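PDB 3K6K: Esterase/lipase from Uncultured bacterium, which probably hydrolyses carboxylic ester bonds, as an alpha/beta-hydrolase-fold esterase or lipase related to hormone-sensitive lipase. Local coordinates for residues Glu46-Leu60 / Ser95-Lys108. Sequence-based numbering, arbitrary orientation.
Sequences EALCERFPRAEGVEL and SPSTHLVLTTQLAK. With SO4 (sulfate ion), chain E.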
loop_
_atom_site.group_PDB
_atom_site.type_symbol
_atom_site.label_atom_id
_atom_site.label_comp_id
_atom_site.label_asym_id
_atom_site.label_seq_id
_atom_site.Cartn_x
_atom_site.Cartn_y
_atom_site.Cartn_z
ATOM N N GLU A 46 -2.744 -31.844 2.437
ATOM C CA GLU A 46 -4.060 -32.228 1.922
ATOM C C GLU A 46 -4.988 -32.648 3.077
ATOM O O GLU A 46 -6.114 -32.168 3.171
ATOM C CB GLU A 46 -3.991 -33.329 0.830
ATOM C CG GLU A 46 -3.316 -32.975 -0.545
ATOM C CD GLU A 46 -4.202 -32.108 -1.480
ATOM O OE1 GLU A 46 -5.319 -31.771 -1.100
ATOM O OE2 GLU A 46 -3.801 -31.767 -2.622
ATOM N N ALA A 47 -4.494 -33.488 3.987
ATOM C CA ALA A 47 -5.335 -34.088 5.033
ATOM C C ALA A 47 -5.793 -33.037 6.037
ATOM O O ALA A 47 -6.973 -32.991 6.392
ATOM C CB ALA A 47 -4.593 -35.242 5.734
ATOM N N LEU A 48 -4.861 -32.191 6.479
ATOM C CA LEU A 48 -5.170 -31.091 7.382
ATOM C C LEU A 48 -6.156 -30.109 6.703
ATOM O O LEU A 48 -7.171 -29.710 7.291
ATOM C CB LEU A 48 -3.870 -30.418 7.815
ATOM C CG LEU A 48 -3.801 -29.402 8.961
ATOM C CD1 LEU A 48 -2.532 -29.673 9.818
ATOM C CD2 LEU A 48 -3.837 -27.925 8.488
ATOM N N CYS A 49 -5.920 -29.772 5.446
ATOM C CA CYS A 49 -6.791 -28.792 4.799
ATOM C C CYS A 49 -8.268 -29.193 4.585
ATOM O O CYS A 49 -9.128 -28.323 4.689
ATOM C CB CYS A 49 -6.159 -28.223 3.533
ATOM S SG CYS A 49 -4.719 -27.260 3.919
ATOM N N GLU A 50 -8.557 -30.475 4.331
ATOM C CA GLU A 50 -9.950 -30.973 4.284
ATOM C C GLU A 50 -10.780 -30.595 5.511
ATOM O O GLU A 50 -11.994 -30.479 5.413
ATOM C CB GLU A 50 -9.989 -32.489 4.101
ATOM C CG GLU A 50 -10.643 -32.952 2.814
ATOM C CD GLU A 50 -9.747 -33.947 2.025
ATOM O OE1 GLU A 50 -9.524 -35.069 2.553
ATOM O OE2 GLU A 50 -9.267 -33.595 0.892
ATOM N N ARG A 51 -10.118 -30.411 6.656
ATOM C CA ARG A 51 -10.760 -29.999 7.925
ATOM C C ARG A 51 -11.359 -28.575 7.990
ATOM O O ARG A 51 -12.214 -28.313 8.831
ATOM C CB ARG A 51 -9.778 -30.134 9.111
ATOM C CG ARG A 51 -9.892 -31.411 9.973
ATOM C CD ARG A 51 -9.096 -32.617 9.421
ATOM N NE ARG A 51 -9.907 -33.577 8.625
ATOM C CZ ARG A 51 -10.102 -34.870 8.935
ATOM N NH1 ARG A 51 -9.549 -35.380 10.038
ATOM N NH2 ARG A 51 -10.834 -35.661 8.134
ATOM N N PHE A 52 -10.886 -27.651 7.161
ATOM C CA PHE A 52 -11.341 -26.270 7.238
ATOM C C PHE A 52 -12.639 -26.100 6.488
ATOM O O PHE A 52 -12.843 -26.748 5.453
ATOM C CB PHE A 52 -10.297 -25.342 6.650
ATOM C CG PHE A 52 -9.112 -25.126 7.535
ATOM C CD1 PHE A 52 -8.859 -23.869 8.080
ATOM C CD2 PHE A 52 -8.242 -26.168 7.834
ATOM C CE1 PHE A 52 -7.742 -23.664 8.896
ATOM C CE2 PHE A 52 -7.126 -25.960 8.656
ATOM C CZ PHE A 52 -6.879 -24.715 9.181
ATOM N N PRO A 53 -13.527 -25.225 6.985
ATOM C CA PRO A 53 -14.838 -25.098 6.346
ATOM C C PRO A 53 -14.737 -24.418 4.977
ATOM O O PRO A 53 -13.734 -23.764 4.698
ATOM C CB PRO A 53 -15.642 -24.286 7.358
ATOM C CG PRO A 53 -14.629 -23.390 7.984
ATOM C CD PRO A 53 -13.375 -24.279 8.110
ATOM N N ARG A 54 -15.749 -24.646 4.138
ATOM C CA ARG A 54 -15.842 -24.166 2.758
ATOM C C ARG A 54 -17.168 -23.383 2.608
ATOM O O ARG A 54 -18.127 -23.662 3.299
ATOM C CB ARG A 54 -15.799 -25.347 1.785
ATOM C CG ARG A 54 -14.547 -26.166 1.919
ATOM C CD ARG A 54 -14.688 -27.446 1.192
ATOM N NE ARG A 54 -13.545 -28.366 1.332
ATOM C CZ ARG A 54 -13.450 -29.525 0.664
ATOM N NH1 ARG A 54 -14.429 -29.899 -0.177
ATOM N NH2 ARG A 54 -12.391 -30.307 0.823
ATOM N N ALA A 55 -17.242 -22.378 1.755
ATOM C CA ALA A 55 -18.447 -21.567 1.822
ATOM C C ALA A 55 -19.697 -22.396 1.441
ATOM O O ALA A 55 -19.671 -23.211 0.507
ATOM C CB ALA A 55 -18.308 -20.288 0.998
ATOM N N GLU A 56 -20.758 -22.206 2.216
ATOM C CA GLU A 56 -21.998 -22.918 1.984
ATOM C C GLU A 56 -22.478 -22.484 0.633
ATOM O O GLU A 56 -22.445 -21.302 0.317
ATOM C CB GLU A 56 -23.047 -22.574 3.051
ATOM C CG GLU A 56 -24.507 -23.037 2.712
ATOM C CD GLU A 56 -25.414 -23.047 3.967
ATOM O OE1 GLU A 56 -26.365 -23.867 4.010
ATOM O OE2 GLU A 56 -25.173 -22.247 4.920
ATOM N N GLY A 57 -22.892 -23.446 -0.176
ATOM C CA GLY A 57 -23.585 -23.124 -1.416
ATOM C C GLY A 57 -22.655 -22.949 -2.591
ATOM O O GLY A 57 -23.112 -22.586 -3.684
ATOM N N VAL A 58 -21.369 -23.158 -2.369
ATOM C CA VAL A 58 -20.384 -23.089 -3.430
ATOM C C VAL A 58 -20.199 -24.456 -4.025
ATOM O O VAL A 58 -19.665 -25.306 -3.402
ATOM C CB VAL A 58 -19.002 -22.467 -3.017
ATOM C CG1 VAL A 58 -18.065 -22.578 -4.095
ATOM C CG2 VAL A 58 -19.118 -21.064 -2.681
ATOM N N GLU A 59 -20.628 -24.625 -5.258
ATOM C CA GLU A 59 -20.574 -25.910 -5.971
ATOM C C GLU A 59 -19.217 -26.105 -6.574
ATOM O O GLU A 59 -18.624 -25.162 -7.151
ATOM C CB GLU A 59 -21.706 -26.040 -7.008
ATOM C CG GLU A 59 -23.043 -25.974 -6.257
ATOM C CD GLU A 59 -24.319 -26.085 -7.105
ATOM O OE1 GLU A 59 -25.336 -26.473 -6.490
ATOM O OE2 GLU A 59 -24.339 -25.811 -8.336
ATOM N N LEU A 60 -18.713 -27.325 -6.424
ATOM C CA LEU A 60 -17.379 -27.630 -6.879
ATOM C C LEU A 60 -17.369 -28.469 -8.138
ATOM O O LEU A 60 -17.506 -29.705 -8.087
ATOM C CB LEU A 60 -16.564 -28.329 -5.772
ATOM C CG LEU A 60 -16.314 -27.603 -4.467
ATOM C CD1 LEU A 60 -15.594 -28.474 -3.393
ATOM C CD2 LEU A 60 -15.582 -26.258 -4.744
ATOM N N SER A 95 -2.762 -27.109 -3.789
ATOM C CA SER A 95 -3.620 -27.576 -4.885
ATOM C C SER A 95 -4.939 -26.865 -4.791
ATOM O O SER A 95 -5.236 -26.219 -3.787
ATOM C CB SER A 95 -3.859 -29.078 -4.725
ATOM O OG SER A 95 -4.660 -29.328 -3.547
ATOM N N PRO A 96 -5.769 -26.987 -5.824
ATOM C CA PRO A 96 -7.050 -26.338 -5.657
ATOM C C PRO A 96 -7.791 -26.807 -4.367
ATOM O O PRO A 96 -8.405 -25.982 -3.655
ATOM C CB PRO A 96 -7.758 -26.716 -6.937
ATOM C CG PRO A 96 -6.666 -26.731 -7.945
ATOM C CD PRO A 96 -5.500 -27.340 -7.241
ATOM N N SER A 97 -7.653 -28.089 -4.025
ATOM C CA SER A 97 -8.263 -28.659 -2.824
ATOM C C SER A 97 -7.769 -28.071 -1.539
ATOM O O SER A 97 -8.581 -27.763 -0.723
ATOM C CB SER A 97 -8.120 -30.191 -2.747
ATOM O OG SER A 97 -8.860 -30.749 -3.824
ATOM N N THR A 98 -6.459 -27.986 -1.327
ATOM C CA THR A 98 -5.936 -27.349 -0.115
ATOM C C THR A 98 -6.407 -25.908 0.107
ATOM O O THR A 98 -6.282 -25.428 1.218
ATOM C CB THR A 98 -4.441 -27.228 -0.152
ATOM O OG1 THR A 98 -4.041 -26.609 -1.401
ATOM C CG2 THR A 98 -3.810 -28.582 -0.007
ATOM N N HIS A 99 -6.899 -25.217 -0.934
ATOM C CA HIS A 99 -7.189 -23.765 -0.820
ATOM C C HIS A 99 -8.708 -23.497 -0.888
ATOM O O HIS A 99 -9.194 -22.342 -0.777
ATOM C CB HIS A 99 -6.373 -22.955 -1.834
ATOM C CG HIS A 99 -4.930 -22.842 -1.461
ATOM N ND1 HIS A 99 -4.279 -21.625 -1.335
ATOM C CD2 HIS A 99 -4.034 -23.786 -1.084
ATOM C CE1 HIS A 99 -3.030 -21.836 -0.948
ATOM N NE2 HIS A 99 -2.853 -23.141 -0.799
ATOM N N LEU A 100 -9.446 -24.602 -0.966
ATOM C CA LEU A 100 -10.863 -24.480 -0.984
ATOM C C LEU A 100 -11.315 -23.535 0.034
ATOM O O LEU A 100 -12.183 -22.715 -0.300
ATOM C CB LEU A 100 -11.578 -25.808 -0.802
ATOM C CG LEU A 100 -11.349 -26.530 -2.102
ATOM C CD1 LEU A 100 -11.712 -27.992 -1.921
ATOM C CD2 LEU A 100 -12.179 -25.899 -3.164
ATOM N N VAL A 101 -10.818 -23.649 1.255
ATOM C CA VAL A 101 -11.162 -22.749 2.334
ATOM C C VAL A 101 -11.109 -21.264 1.955
ATOM O O VAL A 101 -12.019 -20.559 2.214
ATOM C CB VAL A 101 -10.421 -23.033 3.679
ATOM C CG1 VAL A 101 -8.956 -22.941 3.550
ATOM C CG2 VAL A 101 -10.900 -22.122 4.719
ATOM N N LEU A 102 -10.049 -20.835 1.312
ATOM C CA LEU A 102 -9.888 -19.470 0.921
ATOM C C LEU A 102 -10.776 -19.136 -0.321
ATOM O O LEU A 102 -11.545 -18.167 -0.272
ATOM C CB LEU A 102 -8.415 -19.188 0.694
ATOM C CG LEU A 102 -8.000 -17.822 0.106
ATOM C CD1 LEU A 102 -8.848 -16.690 0.594
ATOM C CD2 LEU A 102 -6.546 -17.538 0.450
ATOM N N THR A 103 -10.691 -19.956 -1.389
ATOM C CA THR A 103 -11.264 -19.651 -2.723
ATOM C C THR A 103 -12.768 -19.750 -2.818
ATOM O O THR A 103 -13.395 -19.040 -3.606
ATOM C CB THR A 103 -10.642 -20.505 -3.855
ATOM O OG1 THR A 103 -10.951 -21.900 -3.675
ATOM C CG2 THR A 103 -9.141 -20.311 -3.899
ATOM N N THR A 104 -13.352 -20.621 -2.003
ATOM C CA THR A 104 -14.798 -20.708 -1.935
ATOM C C THR A 104 -15.350 -19.452 -1.330
ATOM O O THR A 104 -16.440 -19.003 -1.720
ATOM C CB THR A 104 -15.311 -21.953 -1.146
ATOM O OG1 THR A 104 -14.698 -21.983 0.145
ATOM C CG2 THR A 104 -14.997 -23.277 -1.913
ATOM N N GLN A 105 -14.619 -18.870 -0.382
ATOM C CA GLN A 105 -15.028 -17.545 0.144
ATOM C C GLN A 105 -14.878 -16.487 -0.952
ATOM O O GLN A 105 -15.792 -15.705 -1.185
ATOM C CB GLN A 105 -14.279 -17.132 1.443
ATOM C CG GLN A 105 -14.488 -18.016 2.647
ATOM C CD GLN A 105 -15.944 -18.000 3.164
ATOM O OE1 GLN A 105 -16.373 -18.877 3.973
ATOM N NE2 GLN A 105 -16.705 -17.013 2.710
ATOM N N LEU A 106 -13.755 -16.478 -1.668
ATOM C CA LEU A 106 -13.603 -15.500 -2.756
ATOM C C LEU A 106 -14.822 -15.630 -3.694
ATOM O O LEU A 106 -15.428 -14.625 -4.070
ATOM C CB LEU A 106 -12.262 -15.664 -3.435
ATOM C CG LEU A 106 -11.047 -15.372 -2.561
ATOM C CD1 LEU A 106 -9.739 -15.801 -3.256
ATOM C CD2 LEU A 106 -11.027 -13.889 -2.177
ATOM N N ALA A 107 -15.186 -16.859 -4.078
ATOM C CA ALA A 107 -16.308 -17.070 -5.020
ATOM C C ALA A 107 -17.694 -16.553 -4.486
ATOM O O ALA A 107 -18.366 -15.784 -5.148
ATOM C CB ALA A 107 -16.381 -18.552 -5.436
ATOM N N LYS A 108 -18.092 -16.979 -3.292
ATOM C CA LYS A 108 -19.338 -16.579 -2.722
ATOM C C LYS A 108 -19.487 -15.042 -2.528
ATOM O O LYS A 108 -20.461 -14.445 -3.020
ATOM C CB LYS A 108 -19.543 -17.292 -1.385
ATOM C CG LYS A 108 -20.862 -16.977 -0.714
ATOM C CD LYS A 108 -21.085 -17.961 0.422
ATOM C CE LYS A 108 -22.439 -17.771 1.110
ATOM N NZ LYS A 108 -23.560 -18.557 0.442
HETATM S S SO4 E . -20.237 -19.381 4.910
HETATM O O1 SO4 E . -19.069 -18.799 5.556
HETATM O O2 SO4 E . -20.458 -18.669 3.636
HETATM O O3 SO4 E . -19.916 -20.809 4.786
HETATM O O4 SO4 E . -21.457 -19.289 5.697
HETATM O O HOH W 1 -13.919 -20.957 4.328
#
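Arg-54 lays its guanidinium flat over Leu-100, whose CD1 sits 3.5 Å from CZ and beneath the centre of the group; the chain, extended from CG to NE, passes slantwise across the Leu-100 side chain. In this alpha/beta hydrolase fold, the linker from helix 38-49 to the edge strand 59-65 thus runs along helix 96-110, whose inner side packs on the sheet through Thr-103 and Leu-106. Leu-60, in that strand, meets Leu-100 tip to tip, CD2 to CD2.

Midway, Thr-104 joins the two segments. Its OG1, turned back between the backbone N and carbonyl carbon, donates to Leu-100 O, while CG2 rests against Val-58 CG1. The same OG1 accepts an almost straight bond from Ala-55 N (3.0 Å, 165°). A valine in its place would probably leave the Ala-55 amide without its acceptor and Leu-100 O without its second donor. Val-101 presses CB and CG2 against Phe-52 CB, and a water lies between Pro-53 O and Val-101 O, within hydrogen-bonding distance of both.

At the start of the helix, Ser-95 OG is used twice: it caps Thr-98 N and donates to Glu-46 OE2 (2.7 Å), reaching the syn side 30° out of the carboxylate plane. Cys-49 follows, its SG beside Thr-98 O.

A type II turn runs from Ala-55 to Val-58. Within it Glu-56 N binds a sulfate, probably from the crystallisation liquor, and Lys-108, bent at its last torsion (chi4 88°), donates from NZ to Glu-56 O, 3.0 Å away, the donor tilted from the carbonyl plane.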